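Local coordinates for protein biliverdin reductase (Synechocystis sp., PDB 5B3T) that probably reduces biliverdin to bilirubin with electrons from NAD(P)H, a step in the breakdown of heme, at residues I133-G138 with L186-R191; G197-V202 with S311-E316; T223-F228 with K233-Y238. All coordinates share one frame; numbering follows the deposited sequence.

In the fold
From the N terminus the chain first builds the nucleotide-binding Rossmann domain, whose last strand, 128-131, runs into I133-G138. Contact 1 closes a loop of 47 residues by bringing helix 183-189 back onto this segment, so it sits where the two domains join. Contact 2 opens afterwards: strand 199-210, at the edge of the large mixed sheet, meets helix 309-325 across 108 residues. Contact 3, a beta hairpin in the same sheet, is nested inside that loop, and the backbone of Gln227 is hydrogen-bonded to those of Gln200 and Gln201 in contact 2. Ile189 packs on Leu226 and Val236, and Ser190 on Ala314, so segment 186-191 touches both later contacts.

Contact 1 (I133-G138 with L186-R191); sequences IELLGG and LSRISR
Leu135 and Arg188 mark the nearest approach of the two backbones, CA to CA 8.2 Å, a gap bridged by the Arg188 side chain, which reaches loop side chains and a main-chain oxygen. Segment 133-138 is the loop that follows the last Rossmann strand and turns, at the N-cap residue Leu136, into helix 137-146; segment 186-191 is the end of helix 183-189 and the residues after it. Arg188 CG stands anti to its own carbonyl carbon, and bends at chi2 (-95°) and chi3 (58°) fold the chain over so that the guanidinium comes up beside the loop. There NH1 lies 2.8 Å from Leu135 O, but the N-H points well off the oxygen (124°) and the bond is weak; the stronger partner of this group is the carbonyl of His132. Arg188 CG passes Leu135 CD2 at 3.9 Å, the two side chains overlapping alongside each other, each running towards the other's backbone, and Arg188 CD rests 4.1 Å from Leu136 CB. Tyr158 of strand 153-163 packs against all three residues. Three residues on, past the helix end, Arg191 folds back on its own segment: Ser187 OG lies in the plane of its guanidinium and takes bonds from NE (2.8 Å) and NH2 (3.0 Å), side-on. Ser187 OG is also bonded to His132 ND1, and Arg191 makes a cation-pi contact with Tyr105, which places the helix end next to a residue that contacts NADP(+) in the bound enzyme. Because Arg188 NH1 meets carbonyl oxygens of both His132 and Leu135, the two carbonyl dipoles probably offset part of its positive charge, and one buried arginine fastens the domain-joining loop to the helix that packs against the mixed sheet.

Contact 2 (G197-V202 with S311-E316); sequences GTVQQV and SLYALE
Val199 and Thr198 take the hydroxyl of Tyr313 between them, and that is where the contact is tight. Val199 N gives its hydrogen to Tyr313 OH at 2.6 Å, with an angle of 153° at the hydrogen and the nitrogen close to the plane of the ring, at its edge. Thr198 CB presses on the same oxygen at 3.2 Å, its side chain crossing the tyrosine at about a right angle, and Val199 CB follows 3.5 Å from Tyr313 OH. With CG anti to the backbone N (chi1 -175°), the tyrosine stretches straight out from helix 309-325 to the start of an edge strand. That strand, 199-210, is one of the two outermost strands of the mixed sheet in the C-terminal alpha/beta domain; it follows the positive-phi residue Gly197 that ends helix 193-196, and a classic beta bulge puts Gln200 and Gln201 together opposite Gln227 of the next strand. Away from the hydroxyl the contact soon slackens. Only Thr198 and Val199 of segment 197-202 reach the tyrosine, while the side chains of Gln200 and Gln201 are exposed. Val199 is also packed against Phe228 of the next strand and Val317 of the helix.

Contact 3 (T223-F228 with K233-Y238); sequences TAYLQF and KAEVIY
Lys233 faces Gln227 as a non-hydrogen-bonded pair at the turn end of a beta hairpin, whose two strands run antiparallel (159° between their directions). The lysine chain, bent at every torsion beyond chi1, leans across the neighbouring strand and sets CD 3.3 Å from Leu226 O. Ala234 is bonded both ways to Leu226: its N reaches Leu226 O at 2.9 Å, and Leu226 N returns to Ala234 O at 2.8 Å in an almost straight bond (177°). Its methyl sits at the ring edge of Phe228, Ala234 CB to CE1 3.8 Å. Glu235 then turns to the opposite face, where its CG lies 3.7 Å from Tyr225 CD1 at the edge of the ring; the carboxylate, 83° from the ring plane, goes on to Arg157 and Tyr155 of strand 153-163. Val236 shares a second pair of bonds with Ala224, its N 2.8 Å from Ala224 O, and touches Leu226 CD1 with CG2 at 4.1 Å. Ile237 closes the walk beside Thr223, the side chains pointing the same way with Ile237 CD1 3.7 Å from Thr223 CG2. Alternation thus divides the labour: Ala224, Leu226, Ala234 and Val236 give an apolar face, where Ile189 packs on Leu226 and Val236, while the other face is mixed, with Ile237 and the Tyr225 ring beside Lys233, Gln227 and the salt bridge from Glu235 to Arg157.

Contact 1 (I133-G138 with L186-R191)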
loop_
_atom_site.group_PDB
_atom_site.type_symbol
_atom_site.label_atom_id
_atom_site.label_comp_id
_atom_site.label_asym_id
_atom_site.label_seq_id
_atom_site.Cartn_x
_atom_site.Cartn_y
_atom_site.Cartn_z
ATOM N N ILE A 133 2.167 -1.147 -4.296
ATOM C CA ILE A 133 2.000 -1.764 -5.603
ATOM C C ILE A 133 0.799 -2.699 -5.644
ATOM O O ILE A 133 0.127 -2.806 -6.675
ATOM C CB ILE A 133 3.285 -2.515 -6.021
ATOM C CG1 ILE A 133 4.467 -1.549 -6.086
ATOM C CG2 ILE A 133 3.104 -3.216 -7.363
ATOM C CD1 ILE A 133 5.812 -2.227 -6.257
ATOM N N GLU A 134 0.501 -3.374 -4.530
ATOM C CA GLU A 134 -0.560 -4.378 -4.527
ATOM C C GLU A 134 -1.908 -3.769 -4.899
ATOM O O GLU A 134 -2.688 -4.378 -5.640
ATOM C CB GLU A 134 -0.630 -5.057 -3.158
ATOM C CG GLU A 134 -1.565 -6.254 -3.097
ATOM C CD GLU A 134 -3.003 -5.865 -2.822
ATOM O OE1 GLU A 134 -3.222 -4.812 -2.188
ATOM O OE2 GLU A 134 -3.913 -6.609 -3.248
ATOM N N LEU A 135 -2.197 -2.571 -4.398
ATOM C CA LEU A 135 -3.454 -1.889 -4.701
ATOM C C LEU A 135 -3.275 -1.071 -5.976
ATOM O O LEU A 135 -2.677 0.008 -5.960
ATOM C CB LEU A 135 -3.886 -1.008 -3.534
ATOM C CG LEU A 135 -5.177 -0.210 -3.749
ATOM C CD1 LEU A 135 -6.371 -1.144 -3.900
ATOM C CD2 LEU A 135 -5.401 0.788 -2.616
ATOM N N LEU A 136 -3.787 -1.599 -7.090
ATOM C CA LEU A 136 -3.892 -0.862 -8.350
ATOM C C LEU A 136 -2.538 -0.356 -8.843
ATOM O O LEU A 136 -2.453 0.702 -9.471
ATOM C CB LEU A 136 -4.878 0.302 -8.216
ATOM C CG LEU A 136 -6.336 -0.087 -7.966
ATOM C CD1 LEU A 136 -7.164 1.142 -7.644
ATOM C CD2 LEU A 136 -6.907 -0.809 -9.177
ATOM N N GLY A 137 -1.470 -1.109 -8.568
ATOM C CA GLY A 137 -0.140 -0.657 -8.948
ATOM C C GLY A 137 0.018 -0.476 -10.445
ATOM O O GLY A 137 0.622 0.498 -10.902
ATOM N N GLY A 138 -0.513 -1.414 -11.230
ATOM C CA GLY A 138 -0.475 -1.256 -12.674
ATOM C C GLY A 138 -1.263 -0.049 -13.145
ATOM O O GLY A 138 -0.811 0.696 -14.017
ATOM N N LEU A 186 -6.051 6.979 0.167
ATOM C CA LEU A 186 -5.390 8.279 0.198
ATOM C C LEU A 186 -3.938 8.182 -0.245
ATOM O O LEU A 186 -3.384 9.159 -0.761
ATOM C CB LEU A 186 -5.478 8.880 1.598
ATOM C CG LEU A 186 -6.888 9.274 2.034
ATOM C CD1 LEU A 186 -6.883 9.664 3.496
ATOM C CD2 LEU A 186 -7.436 10.396 1.166
ATOM N N SER A 187 -3.306 7.024 -0.046
ATOM C CA SER A 187 -1.965 6.820 -0.582
ATOM C C SER A 187 -1.975 6.882 -2.102
ATOM O O SER A 187 -1.084 7.483 -2.712
ATOM C CB SER A 187 -1.403 5.483 -0.100
ATOM O OG SER A 187 -0.169 5.189 -0.733
ATOM N N ARG A 188 -2.987 6.280 -2.729
ATOM C CA ARG A 188 -3.085 6.303 -4.185
ATOM C C ARG A 188 -3.249 7.724 -4.706
ATOM O O ARG A 188 -2.581 8.130 -5.664
ATOM C CB ARG A 188 -4.250 5.424 -4.645
ATOM C CG ARG A 188 -4.038 3.933 -4.430
ATOM C CD ARG A 188 -3.491 3.261 -5.686
ATOM N NE ARG A 188 -2.229 3.848 -6.131
ATOM C CZ ARG A 188 -1.038 3.298 -5.918
ATOM N NH1 ARG A 188 -0.948 2.137 -5.283
ATOM N NH2 ARG A 188 0.063 3.899 -6.352
ATOM N N ILE A 189 -4.135 8.503 -4.080
ATOM C CA ILE A 189 -4.453 9.827 -4.598
ATOM C C ILE A 189 -3.335 10.832 -4.337
ATOM O O ILE A 189 -3.320 11.907 -4.948
ATOM C CB ILE A 189 -5.783 10.321 -3.993
ATOM C CG1 ILE A 189 -6.434 11.367 -4.900
ATOM C CG2 ILE A 189 -5.562 10.901 -2.600
ATOM C CD1 ILE A 189 -6.804 10.842 -6.273
ATOM N N SER A 190 -2.386 10.509 -3.460
ATOM C CA SER A 190 -1.381 11.465 -3.013
ATOM C C SER A 190 -0.057 11.349 -3.753
ATOM O O SER A 190 0.860 12.125 -3.473
ATOM C CB SER A 190 -1.128 11.299 -1.512
ATOM O OG SER A 190 -0.356 10.137 -1.261
ATOM N N ARG A 191 0.073 10.405 -4.684
ATOM C CA ARG A 191 1.348 10.131 -5.334
ATOM C C ARG A 191 1.452 10.776 -6.710
ATOM O O ARG A 191 2.198 10.295 -7.571
ATOM C CB ARG A 191 1.581 8.624 -5.407
ATOM C CG ARG A 191 1.747 8.015 -4.026
ATOM C CD ARG A 191 1.693 6.501 -4.033
ATOM N NE ARG A 191 1.748 5.972 -2.672
ATOM C CZ ARG A 191 2.870 5.615 -2.054
ATOM N NH1 ARG A 191 4.035 5.726 -2.676
ATOM N NH2 ARG A 191 2.826 5.146 -0.814
#

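Contact 2 (G197-V202 with S311-E316)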
loop_
_atom_site.group_PDB
_atom_site.type_symbol
_atom_site.label_atom_id
_atom_site.label_comp_id
_atom_site.label_asym_id
_atom_site.label_seq_id
_atom_site.Cartn_x
_atom_site.Cartn_y
_atom_site.Cartn_z
ATOM N N GLY A 197 0.390 19.149 -7.163
ATOM C CA GLY A 197 0.761 19.891 -5.978
ATOM C C GLY A 197 0.346 19.128 -4.736
ATOM O O GLY A 197 -0.052 17.962 -4.789
ATOM N N THR A 198 0.432 19.804 -3.597
ATOM C CA THR A 198 0.058 19.177 -2.342
ATOM C C THR A 198 -1.423 19.412 -2.050
ATOM O O THR A 198 -2.067 20.294 -2.623
ATOM C CB THR A 198 0.927 19.703 -1.196
ATOM O OG1 THR A 198 0.832 21.130 -1.146
ATOM C CG2 THR A 198 2.385 19.306 -1.396
ATOM N N VAL A 199 -1.970 18.586 -1.159
ATOM C CA VAL A 199 -3.334 18.784 -0.685
ATOM C C VAL A 199 -3.397 20.080 0.113
ATOM O O VAL A 199 -2.580 20.309 1.012
ATOM C CB VAL A 199 -3.786 17.588 0.167
ATOM C CG1 VAL A 199 -5.131 17.878 0.796
ATOM C CG2 VAL A 199 -3.849 16.312 -0.668
ATOM N N GLN A 200 -4.385 20.919 -0.187
ATOM C CA GLN A 200 -4.543 22.192 0.516
ATOM C C GLN A 200 -5.763 22.263 1.444
ATOM O O GLN A 200 -5.757 23.007 2.424
ATOM C CB GLN A 200 -4.586 23.349 -0.487
ATOM C CG GLN A 200 -4.333 24.715 0.131
ATOM C CD GLN A 200 -2.897 24.892 0.586
ATOM O OE1 GLN A 200 -2.183 25.768 0.097
ATOM N NE2 GLN A 200 -2.466 24.059 1.525
ATOM N N GLN A 201 -6.790 21.500 1.166
ATOM C CA GLN A 201 -7.997 21.510 1.971
ATOM C C GLN A 201 -8.587 20.106 1.996
ATOM O O GLN A 201 -8.494 19.423 1.043
ATOM C CB GLN A 201 -9.001 22.525 1.409
ATOM C CG GLN A 201 -10.228 22.737 2.260
ATOM C CD GLN A 201 -10.847 24.102 2.091
ATOM O OE1 GLN A 201 -10.183 25.095 2.202
ATOM N NE2 GLN A 201 -12.118 24.147 1.782
ATOM N N VAL A 202 -9.203 19.726 3.089
ATOM C CA VAL A 202 -9.756 18.388 3.276
ATOM C C VAL A 202 -11.083 18.488 4.010
ATOM O O VAL A 202 -11.198 19.217 4.997
ATOM C CB VAL A 202 -8.793 17.470 4.062
ATOM C CG1 VAL A 202 -9.398 16.095 4.253
ATOM C CG2 VAL A 202 -7.453 17.367 3.380
ATOM N N SER A 311 5.846 7.988 0.529
ATOM C CA SER A 311 5.047 7.304 1.540
ATOM C C SER A 311 4.845 8.169 2.776
ATOM O O SER A 311 3.814 8.053 3.450
ATOM C CB SER A 311 5.702 5.978 1.922
ATOM O OG SER A 311 5.733 5.095 0.816
ATOM N N LEU A 312 5.813 9.035 3.093
ATOM C CA LEU A 312 5.640 9.951 4.214
ATOM C C LEU A 312 4.529 10.954 3.939
ATOM O O LEU A 312 3.759 11.296 4.844
ATOM C CB LEU A 312 6.947 10.680 4.519
ATOM C CG LEU A 312 8.002 9.926 5.329
ATOM C CD1 LEU A 312 9.277 10.749 5.420
ATOM C CD2 LEU A 312 7.473 9.592 6.716
ATOM N N TYR A 313 4.425 11.438 2.698
ATOM C CA TYR A 313 3.368 12.396 2.394
ATOM C C TYR A 313 2.001 11.725 2.392
ATOM O O TYR A 313 1.022 12.304 2.876
ATOM C CB TYR A 313 3.613 13.088 1.056
ATOM C CG TYR A 313 2.577 14.160 0.814
ATOM C CD1 TYR A 313 2.444 15.217 1.702
ATOM C CD2 TYR A 313 1.712 14.099 -0.270
ATOM C CE1 TYR A 313 1.496 16.195 1.512
ATOM C CE2 TYR A 313 0.752 15.079 -0.471
ATOM C CZ TYR A 313 0.653 16.124 0.427
ATOM O OH TYR A 313 -0.293 17.104 0.246
ATOM N N ALA A 314 1.914 10.513 1.838
ATOM C CA ALA A 314 0.669 9.756 1.912
ATOM C C ALA A 314 0.241 9.566 3.361
ATOM O O ALA A 314 -0.952 9.628 3.681
ATOM C CB ALA A 314 0.835 8.406 1.214
ATOM N N LEU A 315 1.211 9.348 4.251
ATOM C CA LEU A 315 0.920 9.252 5.675
ATOM C C LEU A 315 0.417 10.582 6.224
ATOM O O LEU A 315 -0.515 10.615 7.035
ATOM C CB LEU A 315 2.174 8.781 6.415
ATOM C CG LEU A 315 2.166 8.470 7.911
ATOM C CD1 LEU A 315 0.912 7.712 8.330
ATOM C CD2 LEU A 315 3.422 7.674 8.256
ATOM N N GLU A 316 1.016 11.693 5.783
ATOM C CA GLU A 316 0.537 13.007 6.206
ATOM C C GLU A 316 -0.900 13.238 5.758
ATOM O O GLU A 316 -1.725 13.741 6.530
ATOM C CB GLU A 316 1.450 14.109 5.660
ATOM C CG GLU A 316 0.941 15.520 5.935
ATOM C CD GLU A 316 1.852 16.602 5.372
ATOM O OE1 GLU A 316 3.065 16.349 5.224
ATOM O OE2 GLU A 316 1.350 17.708 5.077
#

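Contact 3 (T223-F228 with K233-Y238)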
loop_
_atom_site.group_PDB
_atom_site.type_symbol
_atom_site.label_atom_id
_atom_site.label_comp_id
_atom_site.label_asym_id
_atom_site.label_seq_id
_atom_site.Cartn_x
_atom_site.Cartn_y
_atom_site.Cartn_z
ATOM N N THR A 223 -15.533 8.813 3.253
ATOM C CA THR A 223 -15.502 9.734 2.128
ATOM C C THR A 223 -14.558 10.878 2.453
ATOM O O THR A 223 -14.626 11.446 3.547
ATOM C CB THR A 223 -16.901 10.279 1.821
ATOM O OG1 THR A 223 -17.452 10.868 3.005
ATOM C CG2 THR A 223 -17.819 9.162 1.353
ATOM N N ALA A 224 -13.682 11.212 1.511
ATOM C CA ALA A 224 -12.767 12.335 1.656
ATOM C C ALA A 224 -12.843 13.194 0.406
ATOM O O ALA A 224 -12.732 12.681 -0.712
ATOM C CB ALA A 224 -11.329 11.861 1.893
ATOM N N TYR A 225 -13.040 14.495 0.596
ATOM C CA TYR A 225 -13.120 15.450 -0.500
ATOM C C TYR A 225 -11.946 16.411 -0.378
ATOM O O TYR A 225 -11.840 17.149 0.609
ATOM C CB TYR A 225 -14.465 16.179 -0.481
ATOM C CG TYR A 225 -15.628 15.211 -0.494
ATOM C CD1 TYR A 225 -15.926 14.470 -1.632
ATOM C CD2 TYR A 225 -16.409 15.013 0.637
ATOM C CE1 TYR A 225 -16.978 13.571 -1.647
ATOM C CE2 TYR A 225 -17.466 14.117 0.631
ATOM C CZ TYR A 225 -17.745 13.400 -0.515
ATOM O OH TYR A 225 -18.793 12.508 -0.528
ATOM N N LEU A 226 -11.061 16.385 -1.371
ATOM C CA LEU A 226 -9.758 17.027 -1.291
ATOM C C LEU A 226 -9.662 18.166 -2.293
ATOM O O LEU A 226 -10.155 18.062 -3.421
ATOM C CB LEU A 226 -8.632 16.026 -1.564
ATOM C CG LEU A 226 -8.617 14.709 -0.788
ATOM C CD1 LEU A 226 -7.469 13.837 -1.265
ATOM C CD2 LEU A 226 -8.510 14.956 0.706
ATOM N N GLN A 227 -9.008 19.247 -1.878
ATOM C CA GLN A 227 -8.652 20.339 -2.771
ATOM C C GLN A 227 -7.137 20.453 -2.812
ATOM O O GLN A 227 -6.493 20.622 -1.770
ATOM C CB GLN A 227 -9.297 21.653 -2.331
ATOM C CG GLN A 227 -10.813 21.602 -2.362
ATOM C CD GLN A 227 -11.458 22.929 -2.031
ATOM O OE1 GLN A 227 -12.411 22.990 -1.256
ATOM N NE2 GLN A 227 -10.945 23.999 -2.621
ATOM N N PHE A 228 -6.574 20.341 -4.008
ATOM C CA PHE A 228 -5.138 20.430 -4.213
ATOM C C PHE A 228 -4.737 21.857 -4.553
ATOM O O PHE A 228 -5.568 22.703 -4.893
ATOM C CB PHE A 228 -4.681 19.487 -5.325
ATOM C CG PHE A 228 -4.764 18.037 -4.960
ATOM C CD1 PHE A 228 -5.992 17.401 -4.880
ATOM C CD2 PHE A 228 -3.616 17.303 -4.711
ATOM C CE1 PHE A 228 -6.078 16.063 -4.550
ATOM C CE2 PHE A 228 -3.694 15.960 -4.381
ATOM C CZ PHE A 228 -4.929 15.340 -4.301
ATOM N N LYS A 233 -9.891 19.232 -7.601
ATOM C CA LYS A 233 -10.855 18.746 -6.623
ATOM C C LYS A 233 -10.994 17.240 -6.806
ATOM O O LYS A 233 -11.354 16.776 -7.894
ATOM C CB LYS A 233 -12.206 19.437 -6.792
ATOM C CG LYS A 233 -13.351 18.718 -6.100
ATOM C CD LYS A 233 -13.180 18.737 -4.591
ATOM C CE LYS A 233 -14.517 18.910 -3.904
ATOM N NZ LYS A 233 -14.414 19.703 -2.649
ATOM N N ALA A 234 -10.702 16.482 -5.754
ATOM C CA ALA A 234 -10.712 15.029 -5.819
ATOM C C ALA A 234 -11.679 14.465 -4.789
ATOM O O ALA A 234 -11.771 14.966 -3.665
ATOM C CB ALA A 234 -9.312 14.452 -5.589
ATOM N N GLU A 235 -12.398 13.422 -5.187
ATOM C CA GLU A 235 -13.273 12.672 -4.300
ATOM C C GLU A 235 -12.672 11.288 -4.105
ATOM O O GLU A 235 -12.313 10.624 -5.082
ATOM C CB GLU A 235 -14.686 12.572 -4.882
ATOM C CG GLU A 235 -15.299 13.915 -5.247
ATOM C CD GLU A 235 -16.557 13.772 -6.080
ATOM O OE1 GLU A 235 -16.807 12.662 -6.592
ATOM O OE2 GLU A 235 -17.289 14.771 -6.236
ATOM N N VAL A 236 -12.541 10.867 -2.849
ATOM C CA VAL A 236 -11.938 9.583 -2.506
ATOM C C VAL A 236 -12.919 8.827 -1.622
ATOM O O VAL A 236 -13.217 9.266 -0.505
ATOM C CB VAL A 236 -10.583 9.750 -1.799
ATOM C CG1 VAL A 236 -9.962 8.396 -1.513
ATOM C CG2 VAL A 236 -9.644 10.599 -2.643
ATOM N N ILE A 237 -13.415 7.695 -2.117
ATOM C CA ILE A 237 -14.513 6.961 -1.497
ATOM C C ILE A 237 -14.047 5.544 -1.193
ATOM O O ILE A 237 -13.476 4.873 -2.061
ATOM C CB ILE A 237 -15.755 6.933 -2.407
ATOM C CG1 ILE A 237 -16.022 8.315 -3.007
ATOM C CG2 ILE A 237 -16.972 6.437 -1.639
ATOM C CD1 ILE A 237 -16.351 9.383 -1.985
ATOM N N TYR A 238 -14.300 5.086 0.033
ATOM C CA TYR A 238 -13.982 3.718 0.430
ATOM C C TYR A 238 -15.160 3.148 1.201
ATOM O O TYR A 238 -15.483 3.631 2.291
ATOM C CB TYR A 238 -12.708 3.653 1.280
ATOM C CG TYR A 238 -12.298 2.242 1.659
ATOM C CD1 TYR A 238 -12.782 1.639 2.815
ATOM C CD2 TYR A 238 -11.428 1.515 0.858
ATOM C CE1 TYR A 238 -12.411 0.350 3.160
ATOM C CE2 TYR A 238 -11.050 0.229 1.195
ATOM C CZ TYR A 238 -11.544 -0.348 2.347
ATOM O OH TYR A 238 -11.170 -1.628 2.686
#